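Local coordinates for protein DNA endonuclease I-CvuI (Chlorella vulgaris, PDB 5A77) that cleaves DNA as a homing endonuclease of the LAGLIDADG family, probably to promote homing of the chloroplast intron that encodes it, at residues G23-Q28 and K106-I111; R102-L107 and D132-L137. One frame throughout, in Å; residues are numbered along the deposited sequence.

Interaction 1 (G23-Q28 and K106-I111). With nucleotides of chain F.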
loop_
_atom_site.group_PDB
_atom_site.type_symbol
_atom_site.label_atom_id
_atom_site.label_comp_id
_atom_site.label_asym_id
_atom_site.label_seq_id
_atom_site.Cartn_x
_atom_site.Cartn_y
_atom_site.Cartn_z
ATOM N N GLY B 23 1.957 -3.820 -3.755
ATOM C CA GLY B 23 2.851 -4.786 -4.352
ATOM C C GLY B 23 2.184 -5.580 -5.461
ATOM O O GLY B 23 0.986 -5.457 -5.716
ATOM N N CYS B 24 2.976 -6.402 -6.128
ATOM C CA CYS B 24 2.482 -7.239 -7.199
ATOM C C CYS B 24 3.286 -8.514 -7.182
ATOM O O CYS B 24 4.463 -8.514 -7.558
ATOM C CB CYS B 24 2.601 -6.539 -8.557
ATOM S SG CYS B 24 1.843 -7.435 -9.945
ATOM N N ILE B 25 2.664 -9.585 -6.705
ATOM C CA ILE B 25 3.249 -10.915 -6.770
ATOM C C ILE B 25 2.598 -11.661 -7.917
ATOM O O ILE B 25 1.441 -12.056 -7.824
ATOM C CB ILE B 25 3.060 -11.676 -5.455
ATOM C CG1 ILE B 25 3.552 -10.804 -4.295
ATOM C CG2 ILE B 25 3.742 -13.057 -5.516
ATOM C CD1 ILE B 25 3.725 -11.548 -3.005
ATOM N N ASN B 26 3.338 -11.837 -9.006
ATOM C CA ASN B 26 2.724 -12.251 -10.258
ATOM C C ASN B 26 3.432 -13.425 -10.924
ATOM O O ASN B 26 4.527 -13.828 -10.530
ATOM C CB ASN B 26 2.676 -11.061 -11.226
ATOM C CG ASN B 26 1.562 -11.185 -12.258
ATOM O OD1 ASN B 26 0.676 -12.022 -12.129
ATOM N ND2 ASN B 26 1.603 -10.339 -13.283
ATOM N N ALA B 27 2.779 -13.969 -11.939
ATOM C CA ALA B 27 3.326 -15.040 -12.746
ATOM C C ALA B 27 2.741 -14.901 -14.134
ATOM O O ALA B 27 1.532 -15.072 -14.329
ATOM C CB ALA B 27 3.002 -16.386 -12.153
ATOM N N GLN B 28 3.602 -14.557 -15.084
ATOM C CA GLN B 28 3.207 -14.331 -16.467
ATOM C C GLN B 28 3.804 -15.365 -17.404
ATOM O O GLN B 28 4.925 -15.832 -17.209
ATOM C CB GLN B 28 3.642 -12.943 -16.944
ATOM C CG GLN B 28 3.464 -11.867 -15.925
ATOM C CD GLN B 28 4.473 -10.758 -16.084
ATOM O OE1 GLN B 28 5.398 -10.632 -15.281
ATOM N NE2 GLN B 28 4.304 -9.947 -17.128
ATOM N N LYS B 106 2.118 -18.212 -2.334
ATOM C CA LYS B 106 2.162 -19.664 -2.235
ATOM C C LYS B 106 2.110 -20.320 -3.617
ATOM O O LYS B 106 2.828 -21.293 -3.889
ATOM C CB LYS B 106 1.015 -20.159 -1.358
ATOM C CG LYS B 106 1.456 -21.087 -0.239
ATOM C CD LYS B 106 2.256 -20.353 0.827
ATOM C CE LYS B 106 2.787 -21.322 1.883
ATOM N NZ LYS B 106 3.747 -22.303 1.298
ATOM N N LEU B 107 1.269 -19.779 -4.495
ATOM C CA LEU B 107 1.195 -20.292 -5.859
ATOM C C LEU B 107 2.532 -20.096 -6.568
ATOM O O LEU B 107 3.084 -21.044 -7.124
ATOM C CB LEU B 107 0.060 -19.616 -6.633
ATOM C CG LEU B 107 -1.340 -20.074 -6.203
ATOM C CD1 LEU B 107 -2.422 -19.451 -7.069
ATOM C CD2 LEU B 107 -1.451 -21.588 -6.233
ATOM N N VAL B 108 3.061 -18.875 -6.519
ATOM C CA VAL B 108 4.355 -18.560 -7.127
ATOM C C VAL B 108 5.490 -19.438 -6.574
ATOM O O VAL B 108 6.396 -19.825 -7.314
ATOM C CB VAL B 108 4.704 -17.065 -6.944
ATOM C CG1 VAL B 108 6.158 -16.794 -7.328
ATOM C CG2 VAL B 108 3.770 -16.204 -7.791
ATOM N N LEU B 109 5.430 -19.796 -5.295
ATOM C CA LEU B 109 6.409 -20.740 -4.764
ATOM C C LEU B 109 6.210 -22.164 -5.314
ATOM O O LEU B 109 7.184 -22.910 -5.452
ATOM C CB LEU B 109 6.372 -20.762 -3.240
ATOM C CG LEU B 109 6.961 -19.505 -2.602
ATOM C CD1 LEU B 109 6.915 -19.570 -1.091
ATOM C CD2 LEU B 109 8.393 -19.276 -3.093
ATOM N N GLN B 110 4.967 -22.548 -5.624
ATOM C CA GLN B 110 4.731 -23.835 -6.272
ATOM C C GLN B 110 5.262 -23.797 -7.703
ATOM O O GLN B 110 5.736 -24.820 -8.228
ATOM C CB GLN B 110 3.239 -24.217 -6.270
ATOM C CG GLN B 110 2.735 -24.834 -4.964
ATOM C CD GLN B 110 3.652 -25.920 -4.447
ATOM O OE1 GLN B 110 4.104 -26.767 -5.206
ATOM N NE2 GLN B 110 3.943 -25.895 -3.154
ATOM N N ILE B 111 5.188 -22.624 -8.334
ATOM C CA ILE B 111 5.753 -22.467 -9.679
ATOM C C ILE B 111 7.279 -22.499 -9.688
ATOM O O ILE B 111 7.890 -23.070 -10.585
ATOM C CB ILE B 111 5.320 -21.155 -10.347
ATOM C CG1 ILE B 111 3.799 -21.064 -10.440
ATOM C CG2 ILE B 111 5.960 -21.027 -11.731
ATOM C CD1 ILE B 111 3.328 -19.888 -11.278
ATOM P P DA F 2 -2.181 -6.190 -9.384
ATOM O OP1 DA F 2 -3.432 -6.389 -8.621
ATOM O OP2 DA F 2 -0.918 -6.690 -8.794
ATOM O "O5'" DA F 2 -2.373 -6.787 -10.836
ATOM C "C5'" DA F 2 -2.920 -5.935 -11.827
ATOM C "C4'" DA F 2 -2.198 -6.093 -13.148
ATOM O "O4'" DA F 2 -1.209 -5.044 -13.325
ATOM C "C3'" DA F 2 -1.442 -7.419 -13.340
ATOM O "O3'" DA F 2 -1.818 -7.958 -14.594
ATOM C "C2'" DA F 2 0.031 -6.972 -13.330
ATOM C "C1'" DA F 2 -0.141 -5.623 -13.994
ATOM N N9 DA F 2 0.991 -4.712 -13.983
ATOM C C8 DA F 2 2.071 -4.684 -13.131
ATOM N N7 DA F 2 2.935 -3.723 -13.412
ATOM C C5 DA F 2 2.375 -3.095 -14.521
ATOM C C6 DA F 2 2.783 -2.002 -15.311
ATOM N N6 DA F 2 3.919 -1.305 -15.094
ATOM N N1 DA F 2 1.981 -1.646 -16.345
ATOM C C2 DA F 2 0.870 -2.332 -16.565
ATOM N N3 DA F 2 0.385 -3.367 -15.897
ATOM C C4 DA F 2 1.193 -3.703 -14.880
ATOM P P DC F 3 -1.593 -9.511 -14.946
ATOM O OP1 DC F 3 -2.598 -9.808 -15.989
ATOM O OP2 DC F 3 -1.579 -10.296 -13.699
ATOM O "O5'" DC F 3 -0.089 -9.556 -15.520
ATOM C "C5'" DC F 3 0.162 -9.766 -16.900
ATOM C "C4'" DC F 3 -0.271 -8.578 -17.739
ATOM O "O4'" DC F 3 0.040 -7.349 -17.041
ATOM C "C3'" DC F 3 0.434 -8.477 -19.080
ATOM O "O3'" DC F 3 -0.298 -9.215 -20.073
ATOM C "C2'" DC F 3 0.428 -6.979 -19.364
ATOM C "C1'" DC F 3 0.486 -6.364 -17.959
ATOM N N1 DC F 3 1.857 -5.871 -17.522
ATOM C C2 DC F 3 2.465 -4.805 -18.198
ATOM O O2 DC F 3 1.887 -4.296 -19.165
ATOM N N3 DC F 3 3.683 -4.365 -17.778
ATOM C C4 DC F 3 4.274 -4.940 -16.733
ATOM N N4 DC F 3 5.455 -4.468 -16.352
ATOM C C5 DC F 3 3.665 -6.018 -16.022
ATOM C C6 DC F 3 2.469 -6.443 -16.443
ATOM O OP3 DG F 1 -3.354 -4.079 -6.135
ATOM P P DG F 1 -2.196 -3.434 -5.460
ATOM O OP1 DG F 1 -2.629 -2.070 -5.067
ATOM O OP2 DG F 1 -1.706 -4.366 -4.417
ATOM O "O5'" DG F 1 -0.992 -3.301 -6.505
ATOM C "C5'" DG F 1 -0.929 -2.185 -7.415
ATOM C "C4'" DG F 1 -1.495 -2.599 -8.756
ATOM O "O4'" DG F 1 -1.214 -1.607 -9.778
ATOM C "C3'" DG F 1 -0.953 -3.912 -9.288
ATOM O "O3'" DG F 1 -2.033 -4.641 -9.736
ATOM C "C2'" DG F 1 -0.044 -3.482 -10.449
ATOM C "C1'" DG F 1 -0.798 -2.275 -10.951
ATOM N N9 DG F 1 -0.025 -1.326 -11.742
ATOM C C8 DG F 1 1.143 -0.694 -11.381
ATOM N N7 DG F 1 1.561 0.164 -12.275
ATOM C C5 DG F 1 0.594 0.113 -13.273
ATOM C C6 DG F 1 0.501 0.817 -14.491
ATOM O O6 DG F 1 1.278 1.649 -14.952
ATOM N N1 DG F 1 -0.634 0.465 -15.208
ATOM C C2 DG F 1 -1.563 -0.447 -14.800
ATOM N N2 DG F 1 -2.601 -0.648 -15.626
ATOM N N3 DG F 1 -1.491 -1.117 -13.660
ATOM C C4 DG F 1 -0.389 -0.790 -12.952
#
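The side-chain amide of Asn26 stands between the DNA backbone and its own strand, while the backbone carbonyl of the same residue faces Val108 of helix 102-114. Asn26 ND2 donates to O5' of DC3 of chain F at 2.9 Å (151°). A weaker, more bent bond of 3.2 Å joins Asn26 ND2 to OP2 of DC3 of chain F. OP2 stands off the amide plane on the same face as the sugar of DA2 of chain F, whose C2' is 3.7 Å from ND2. On the opposite face the backbone N of Ala27 makes a weak bond to OD1. CG lies anti to the backbone N (chi1 -155°), which carries the amide toward the DNA.

The reverse side of the strand is apolar. Val108 turns CG2 to the strand, 3.7 Å from Asn26 O and 3.9 Å from Ile25 CG2, where the Val108 and Ile25 side chains meet obliquely. One turn later Ile111 presses CD1 against Ala27 CB at 3.6 Å, so the small alanine receives the end of a longer chain. No hydrogen bond joins the segments, whose axes approach to 8.6 Å at 38°. Leu91 of helix 84-94 covers both Ile25 and Val108, and Arg143 gives Ala27 O a hydrogen bond through NH1.

The alternation of strand side chains thus separates a DNA-facing surface from a hydrophobic one. This is the LAGLIDADG fold, in which Gly23 closes the signature motif ending helix 6-22, the saddle-shaped sheet lies against DNA, and helices pack on its other side.

Interaction 2 (R102-L107 and D132-L137); sequences RAQAKL and DKVGLL
Leu107 meets Val134 through its CB, which lies 3.7 Å from Val134 CG2, and reaches farther with CD1. Its CG is anti to the carbonyl carbon (chi1 -73°) and the chain then runs extended, carrying CD1 over the backbone between Lys133 and Val134, 4.0 Å from Lys133 C. Lys133 adds just the root of its side chain, its CB lying 4.1 Å from Leu107 CD1; the rest leads off elsewhere. Val134 divides its two methyls between neighbours one turn apart: CG2 goes to Leu107, whereas CG1 comes within 4.2 Å of Gln104 CG.

Leu137, following Gly135 and Leu136, turns its side chain back to the same helix face. Its CD1 is shared by three residues of the other segment, with Ala103 CB at 3.9 Å, Gln104 CG at 4.0 Å and Leu107 CD1 at 4.2 Å. Gln104 passes Leu137 diagonally. Its CG is anti to the carbonyl carbon (chi1 -64°) and the chain bends at chi2 (103°), with CG and CD running past Leu137 CB; it is the aliphatic part that makes the contact. An alanine in place of Gln104 would lose the CG that meets both Val134 CG1 and Leu137 CD1, and would probably leave these two methyls with less to rest on and Leu137 freer to turn.

No hydrogen bond spans the segments, and burial fades from Gln104 and Val134 toward the exposed Ala103 and Lys133. The contact joins the first turns of helix 102-114 to the C-terminal part of helix 121-135 and the residues that follow. Strand 23-31 closes the inner side, with Ile25 against Gln104, and Asn26 and Ala27 against Val134.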
loop_
_atom_site.group_PDB
_atom_site.type_symbol
_atom_site.label_atom_id
_atom_site.label_comp_id
_atom_site.label_asym_id
_atom_site.label_seq_id
_atom_site.Cartn_x
_atom_site.Cartn_y
_atom_site.Cartn_z
ATOM N N ARG B 102 -0.938 -13.553 0.218
ATOM C CA ARG B 102 -0.250 -14.792 0.553
ATOM C C ARG B 102 -0.591 -15.924 -0.428
ATOM O O ARG B 102 0.233 -16.805 -0.672
ATOM C CB ARG B 102 -0.573 -15.229 1.983
ATOM C CG ARG B 102 0.369 -16.319 2.493
ATOM C CD ARG B 102 -0.094 -16.933 3.800
ATOM N NE ARG B 102 -0.260 -15.946 4.863
ATOM C CZ ARG B 102 -0.657 -16.248 6.097
ATOM N NH1 ARG B 102 -0.929 -17.511 6.409
ATOM N NH2 ARG B 102 -0.789 -15.294 7.013
ATOM N N ALA B 103 -1.795 -15.895 -0.995
ATOM C CA ALA B 103 -2.177 -16.878 -2.011
ATOM C C ALA B 103 -1.265 -16.782 -3.245
ATOM O O ALA B 103 -0.724 -17.794 -3.710
ATOM C CB ALA B 103 -3.621 -16.700 -2.405
ATOM N N GLN B 104 -1.086 -15.564 -3.758
ATOM C CA GLN B 104 -0.197 -15.341 -4.892
ATOM C C GLN B 104 1.211 -15.803 -4.547
ATOM O O GLN B 104 1.886 -16.417 -5.367
ATOM C CB GLN B 104 -0.183 -13.870 -5.302
ATOM C CG GLN B 104 -1.508 -13.339 -5.808
ATOM C CD GLN B 104 -2.221 -12.498 -4.770
ATOM O OE1 GLN B 104 -2.880 -13.017 -3.856
ATOM N NE2 GLN B 104 -2.073 -11.190 -4.888
ATOM N N ALA B 105 1.641 -15.533 -3.320
ATOM C CA ALA B 105 2.943 -16.001 -2.854
ATOM C C ALA B 105 3.062 -17.512 -2.948
ATOM O O ALA B 105 3.985 -18.028 -3.569
ATOM C CB ALA B 105 3.191 -15.558 -1.440
ATOM N N LYS B 106 2.118 -18.212 -2.334
ATOM C CA LYS B 106 2.162 -19.664 -2.235
ATOM C C LYS B 106 2.110 -20.320 -3.617
ATOM O O LYS B 106 2.828 -21.293 -3.889
ATOM C CB LYS B 106 1.015 -20.159 -1.358
ATOM C CG LYS B 106 1.456 -21.087 -0.239
ATOM C CD LYS B 106 2.256 -20.353 0.827
ATOM C CE LYS B 106 2.787 -21.322 1.883
ATOM N NZ LYS B 106 3.747 -22.303 1.298
ATOM N N LEU B 107 1.269 -19.779 -4.495
ATOM C CA LEU B 107 1.195 -20.292 -5.859
ATOM C C LEU B 107 2.532 -20.096 -6.568
ATOM O O LEU B 107 3.084 -21.044 -7.124
ATOM C CB LEU B 107 0.060 -19.616 -6.633
ATOM C CG LEU B 107 -1.340 -20.074 -6.203
ATOM C CD1 LEU B 107 -2.422 -19.451 -7.069
ATOM C CD2 LEU B 107 -1.451 -21.588 -6.233
ATOM N N ASP B 132 -2.021 -18.990 -14.725
ATOM C CA ASP B 132 -3.374 -18.453 -14.869
ATOM C C ASP B 132 -4.100 -18.367 -13.552
ATOM O O ASP B 132 -4.959 -17.503 -13.382
ATOM C CB ASP B 132 -4.223 -19.283 -15.831
ATOM C CG ASP B 132 -3.563 -19.485 -17.171
ATOM O OD1 ASP B 132 -2.627 -18.712 -17.508
ATOM O OD2 ASP B 132 -4.006 -20.413 -17.893
ATOM N N LYS B 133 -3.780 -19.264 -12.625
ATOM C CA LYS B 133 -4.445 -19.225 -11.326
ATOM C C LYS B 133 -3.992 -18.039 -10.490
ATOM O O LYS B 133 -4.809 -17.435 -9.788
ATOM C CB LYS B 133 -4.221 -20.511 -10.547
ATOM C CG LYS B 133 -5.447 -21.382 -10.521
ATOM C CD LYS B 133 -5.355 -22.396 -9.410
ATOM C CE LYS B 133 -6.641 -23.175 -9.270
ATOM N NZ LYS B 133 -6.671 -23.874 -7.951
ATOM N N VAL B 134 -2.700 -17.711 -10.555
ATOM C CA VAL B 134 -2.211 -16.492 -9.936
ATOM C C VAL B 134 -2.986 -15.337 -10.526
ATOM O O VAL B 134 -3.363 -14.385 -9.832
ATOM C CB VAL B 134 -0.722 -16.243 -10.176
ATOM C CG1 VAL B 134 -0.298 -14.911 -9.531
ATOM C CG2 VAL B 134 0.129 -17.418 -9.659
ATOM N N GLY B 135 -3.237 -15.441 -11.824
ATOM C CA GLY B 135 -3.905 -14.383 -12.550
ATOM C C GLY B 135 -5.334 -14.076 -12.150
ATOM O O GLY B 135 -5.729 -12.906 -12.165
ATOM N N LEU B 136 -6.102 -15.103 -11.786
ATOM C CA LEU B 136 -7.468 -14.905 -11.310
ATOM C C LEU B 136 -7.504 -14.094 -9.993
ATOM O O LEU B 136 -8.581 -13.734 -9.523
ATOM C CB LEU B 136 -8.171 -16.264 -11.132
ATOM C CG LEU B 136 -8.208 -17.167 -12.373
ATOM C CD1 LEU B 136 -8.608 -18.596 -12.032
ATOM C CD2 LEU B 136 -9.128 -16.585 -13.440
ATOM N N LEU B 137 -6.333 -13.806 -9.420
ATOM C CA LEU B 137 -6.220 -13.053 -8.168
ATOM C C LEU B 137 -5.643 -11.648 -8.362
ATOM O O LEU B 137 -6.132 -10.685 -7.767
ATOM C CB LEU B 137 -5.356 -13.819 -7.167
ATOM C CG LEU B 137 -5.577 -15.331 -7.080
ATOM C CD1 LEU B 137 -4.548 -15.976 -6.156
ATOM C CD2 LEU B 137 -7.000 -15.605 -6.617
#

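From the N terminus, helix 6-22 leads into strand 23-31, where interaction 1 begins. Strand 39-50 follows, then helix 55-64, strands 68-71 and 76-82, which complete the sheet, and helix 84-94, before helix 102-114 returns to the first strand, closing a long loop of 77 intervening residues. Interaction 2 starts on the same helix and closes a much shorter, largely helical excursion of 24 residues through helix 121-135. The loops overlap along the start of helix 102-114, the two contacts sharing Lys106 and Leu107, and neither contains the other. The contact centres lie 6 Å apart and touch, Ile25 O packing on Gln104 CB, so helices 102-114 and 121-135 are packed together against strand 23-31.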